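PDB 3JUR: Exo-poly-alpha-D-galacturonosidase, which probably hydrolyses polygalacturonic acid, the backbone of pectin, as a heat-active exopolygalacturonase of glycosyl hydrolase family 28. Local coordinates for residues Leu76-Phe90 / Cys122-Ser136. Sequence-based numbering, arbitrary orientation.
Sequences LKSNIELHVKGTIKF and CENVAITGSGVLDGS
Leu133 touches two side chains of 76-90 with its CD2 methyl, lying 3.9 Å from Ile88 CD1 and 4.1 Å from Val84 CG2. It runs alongside Ile88, pointing the same way, but crosses Val84 at about a right angle. Further along the same interior, Leu76 CD1 meets Val125 CG1 at 3.6 Å, while Leu82 sits beside Ile127, its partner on the next strand, and also touches Phe47 of helix 44-57. Branched aliphatic residues suit these inward positions, because each packs against an aliphatic neighbour on the next coil. This is the right-handed parallel beta-helix of family 28: strands 80-84 and 87-90 lie on 125-128 and 132-134 of the following coil, in register and within 8° of parallel. Backbone hydrogen bonds join both pairs. At the bend between them Val84 O accepts from Gly131 N; Gly129, with a positive phi of 103°, and Gly131 let the chain pass close to this carbonyl, with no side chain in the way.

On the outward face Thr128 OG1 links two residues of the neighbouring coil, since a hydroxyl can donate and accept at once. It donates to Glu81 OE2 (2.7 Å), approaching from above the carboxylate plane, and accepts from His83 ND1 (2.9 Å) in the plane of the imidazole. Its chi1 of 70° sets the hydroxyl between backbone N and carbonyl carbon, within range of both. Where the coil turns, Asn79 OD1 accepts a hydrogen bond from Asn124 ND2 (3.0 Å). Asn124 OD1 in turn accepts from Asn200 ND2, extending an asparagine ladder, for which an amide supplies both N-H and C=O. At the opposite end, Lys89's long chain bends at chi4 (56°), bringing NZ to both Asp134 OD2 (2.9 Å), in a salt bridge, and Ser136 OG, whose hydroxyl donates to Phe90 O; Asp134 OD1 receives Ser136 N in an Asx turn and also Asn210 ND2.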
# COMPACT_ATOMS: atom_id res chain seq x y z
N LEU D 76 -16.93 8.77 53.74
CA LEU D 76 -17.32 10.13 53.41
C LEU D 76 -18.81 10.34 53.65
O LEU D 76 -19.58 9.38 53.75
CB LEU D 76 -16.94 10.46 51.96
CG LEU D 76 -15.45 10.43 51.63
CD1 LEU D 76 -15.21 10.38 50.12
CD2 LEU D 76 -14.70 11.60 52.26
N LYS D 77 -19.22 11.59 53.79
CA LYS D 77 -20.63 11.95 53.87
C LYS D 77 -20.89 13.02 52.82
O LYS D 77 -19.95 13.52 52.19
CB LYS D 77 -21.00 12.43 55.27
CG LYS D 77 -20.80 11.37 56.36
CD LYS D 77 -21.23 11.85 57.73
CE LYS D 77 -20.83 10.84 58.80
NZ LYS D 77 -21.54 11.09 60.08
N SER D 78 -22.16 13.35 52.60
CA SER D 78 -22.55 14.40 51.65
C SER D 78 -21.87 15.74 51.93
O SER D 78 -21.67 16.12 53.09
CB SER D 78 -24.07 14.59 51.66
OG SER D 78 -24.71 13.54 50.96
N ASN D 79 -21.50 16.45 50.86
CA ASN D 79 -20.92 17.81 50.93
C ASN D 79 -19.50 17.86 51.49
O ASN D 79 -19.05 18.91 51.99
CB ASN D 79 -21.84 18.77 51.70
CG ASN D 79 -23.23 18.85 51.10
OD1 ASN D 79 -23.39 19.13 49.91
ND2 ASN D 79 -24.24 18.59 51.92
N ILE D 80 -18.79 16.74 51.37
CA ILE D 80 -17.43 16.61 51.89
C ILE D 80 -16.40 16.50 50.76
O ILE D 80 -16.55 15.68 49.83
CB ILE D 80 -17.29 15.39 52.85
CG1 ILE D 80 -18.23 15.53 54.06
CG2 ILE D 80 -15.83 15.18 53.29
CD1 ILE D 80 -17.99 16.75 54.96
N GLU D 81 -15.37 17.34 50.84
CA GLU D 81 -14.20 17.24 49.97
C GLU D 81 -13.01 16.75 50.78
O GLU D 81 -12.60 17.38 51.76
CB GLU D 81 -13.89 18.59 49.32
CG GLU D 81 -12.67 18.58 48.38
CD GLU D 81 -12.29 19.98 47.91
OE1 GLU D 81 -13.20 20.77 47.57
OE2 GLU D 81 -11.08 20.30 47.87
N LEU D 82 -12.46 15.60 50.39
CA LEU D 82 -11.25 15.08 50.99
C LEU D 82 -10.04 15.60 50.21
O LEU D 82 -9.76 15.12 49.11
CB LEU D 82 -11.29 13.55 51.03
CG LEU D 82 -10.14 12.76 51.66
CD1 LEU D 82 -9.99 13.02 53.17
CD2 LEU D 82 -10.31 11.27 51.37
N HIS D 83 -9.34 16.59 50.77
CA HIS D 83 -8.22 17.25 50.09
C HIS D 83 -6.89 16.66 50.55
O HIS D 83 -6.44 16.89 51.68
CB HIS D 83 -8.29 18.76 50.31
CG HIS D 83 -7.25 19.53 49.55
ND1 HIS D 83 -7.25 19.64 48.17
CD2 HIS D 83 -6.19 20.26 49.98
CE1 HIS D 83 -6.23 20.37 47.79
NE2 HIS D 83 -5.56 20.76 48.86
N VAL D 84 -6.27 15.87 49.66
CA VAL D 84 -5.09 15.09 49.99
C VAL D 84 -3.80 15.71 49.45
O VAL D 84 -3.57 15.73 48.22
CB VAL D 84 -5.21 13.62 49.48
CG1 VAL D 84 -4.15 12.74 50.13
CG2 VAL D 84 -6.60 13.06 49.77
N LYS D 85 -2.98 16.23 50.36
CA LYS D 85 -1.66 16.77 50.02
C LYS D 85 -0.56 15.74 50.30
O LYS D 85 0.35 15.55 49.49
CB LYS D 85 -1.36 18.05 50.80
CG LYS D 85 -2.16 19.27 50.38
CD LYS D 85 -1.79 20.46 51.27
CE LYS D 85 -2.39 21.76 50.77
NZ LYS D 85 -1.84 22.92 51.54
N GLY D 86 -0.66 15.07 51.45
CA GLY D 86 0.29 14.02 51.83
C GLY D 86 -0.13 12.67 51.28
O GLY D 86 -0.70 12.58 50.19
N THR D 87 0.15 11.61 52.03
CA THR D 87 -0.23 10.25 51.68
C THR D 87 -1.25 9.74 52.70
O THR D 87 -1.05 9.89 53.92
CB THR D 87 1.01 9.31 51.65
OG1 THR D 87 1.92 9.73 50.62
CG2 THR D 87 0.60 7.84 51.39
N ILE D 88 -2.34 9.16 52.21
CA ILE D 88 -3.23 8.37 53.05
C ILE D 88 -2.86 6.90 52.81
O ILE D 88 -3.06 6.38 51.70
CB ILE D 88 -4.73 8.62 52.75
CG1 ILE D 88 -5.10 10.08 53.01
CG2 ILE D 88 -5.59 7.70 53.60
CD1 ILE D 88 -6.51 10.47 52.57
N LYS D 89 -2.30 6.26 53.83
CA LYS D 89 -1.87 4.87 53.71
C LYS D 89 -2.79 3.98 54.53
O LYS D 89 -2.84 4.08 55.76
CB LYS D 89 -0.41 4.70 54.15
CG LYS D 89 0.11 3.27 53.98
CD LYS D 89 1.59 3.14 54.38
CE LYS D 89 2.10 1.72 54.13
NZ LYS D 89 1.90 1.32 52.71
N PHE D 90 -3.51 3.10 53.84
CA PHE D 90 -4.51 2.26 54.48
C PHE D 90 -3.91 1.04 55.14
O PHE D 90 -3.08 0.36 54.56
CB PHE D 90 -5.60 1.88 53.48
CG PHE D 90 -6.43 3.05 53.05
CD1 PHE D 90 -6.06 3.82 51.96
CD2 PHE D 90 -7.56 3.41 53.78
CE1 PHE D 90 -6.82 4.92 51.57
CE2 PHE D 90 -8.33 4.51 53.40
CZ PHE D 90 -7.95 5.26 52.30
N CYS D 122 -24.73 9.36 48.91
CA CYS D 122 -24.24 10.71 49.20
C CYS D 122 -24.36 11.62 47.99
O CYS D 122 -24.48 11.17 46.84
CB CYS D 122 -22.78 10.66 49.66
SG CYS D 122 -22.53 9.93 51.29
N GLU D 123 -24.29 12.92 48.25
CA GLU D 123 -24.41 13.95 47.24
C GLU D 123 -23.29 14.97 47.45
O GLU D 123 -22.95 15.29 48.59
CB GLU D 123 -25.77 14.62 47.39
CG GLU D 123 -26.16 15.60 46.31
CD GLU D 123 -27.54 16.18 46.57
OE1 GLU D 123 -27.84 16.54 47.73
OE2 GLU D 123 -28.32 16.28 45.60
N ASN D 124 -22.72 15.47 46.35
CA ASN D 124 -21.67 16.50 46.38
C ASN D 124 -20.44 16.06 47.18
O ASN D 124 -20.16 16.60 48.26
CB ASN D 124 -22.20 17.85 46.92
CG ASN D 124 -23.52 18.26 46.28
OD1 ASN D 124 -23.70 18.13 45.07
ND2 ASN D 124 -24.44 18.75 47.09
N VAL D 125 -19.73 15.07 46.66
CA VAL D 125 -18.58 14.50 47.34
C VAL D 125 -17.37 14.57 46.42
O VAL D 125 -17.47 14.27 45.23
CB VAL D 125 -18.87 13.04 47.80
CG1 VAL D 125 -17.63 12.41 48.41
CG2 VAL D 125 -20.01 13.02 48.83
N ALA D 126 -16.22 15.00 46.96
CA ALA D 126 -15.02 15.17 46.14
C ALA D 126 -13.76 14.65 46.80
O ALA D 126 -13.62 14.70 48.03
CB ALA D 126 -14.85 16.64 45.76
N ILE D 127 -12.85 14.13 45.98
CA ILE D 127 -11.49 13.82 46.42
C ILE D 127 -10.53 14.60 45.53
O ILE D 127 -10.48 14.39 44.32
CB ILE D 127 -11.20 12.30 46.35
CG1 ILE D 127 -12.15 11.53 47.29
CG2 ILE D 127 -9.74 12.01 46.68
CD1 ILE D 127 -12.24 10.04 46.99
N THR D 128 -9.78 15.52 46.14
CA THR D 128 -8.94 16.46 45.39
C THR D 128 -7.52 16.49 45.97
O THR D 128 -7.24 15.82 46.97
CB THR D 128 -9.55 17.90 45.39
OG1 THR D 128 -9.44 18.47 46.70
CG2 THR D 128 -11.01 17.89 44.97
N GLY D 129 -6.64 17.27 45.35
CA GLY D 129 -5.27 17.44 45.84
C GLY D 129 -4.28 16.64 45.03
O GLY D 129 -4.65 15.88 44.16
N SER D 130 -3.00 16.81 45.33
CA SER D 130 -1.95 16.16 44.56
C SER D 130 -1.22 15.07 45.36
O SER D 130 -0.10 14.68 45.01
CB SER D 130 -0.95 17.19 44.05
OG SER D 130 -0.31 17.80 45.17
N GLY D 131 -1.87 14.57 46.40
CA GLY D 131 -1.27 13.57 47.27
C GLY D 131 -1.54 12.15 46.82
O GLY D 131 -1.97 11.93 45.69
N VAL D 132 -1.30 11.19 47.71
CA VAL D 132 -1.34 9.77 47.36
C VAL D 132 -2.34 9.00 48.21
O VAL D 132 -2.45 9.21 49.43
CB VAL D 132 0.08 9.14 47.49
CG1 VAL D 132 0.07 7.64 47.15
CG2 VAL D 132 1.09 9.89 46.63
N LEU D 133 -3.09 8.11 47.56
CA LEU D 133 -3.88 7.10 48.26
C LEU D 133 -3.17 5.76 48.09
O LEU D 133 -2.99 5.27 46.97
CB LEU D 133 -5.31 7.05 47.73
CG LEU D 133 -6.12 8.35 47.65
CD1 LEU D 133 -7.51 8.07 47.10
CD2 LEU D 133 -6.22 9.09 48.98
N ASP D 134 -2.74 5.19 49.21
CA ASP D 134 -1.93 3.96 49.20
C ASP D 134 -2.69 2.84 49.91
O ASP D 134 -2.79 2.82 51.14
CB ASP D 134 -0.57 4.25 49.86
CG ASP D 134 0.33 3.02 49.95
OD1 ASP D 134 -0.04 1.92 49.46
OD2 ASP D 134 1.42 3.18 50.51
N GLY D 135 -3.22 1.91 49.13
CA GLY D 135 -4.04 0.81 49.64
C GLY D 135 -3.29 -0.29 50.36
O GLY D 135 -3.91 -1.17 50.97
N SER D 136 -1.95 -0.24 50.28
CA SER D 136 -1.05 -1.19 50.94
C SER D 136 -1.19 -2.66 50.51
O SER D 136 -0.74 -3.56 51.23
CB SER D 136 -1.12 -1.07 52.47
OG SER D 136 -0.77 0.23 52.90
O HOH W 1 0.95 17.10 47.46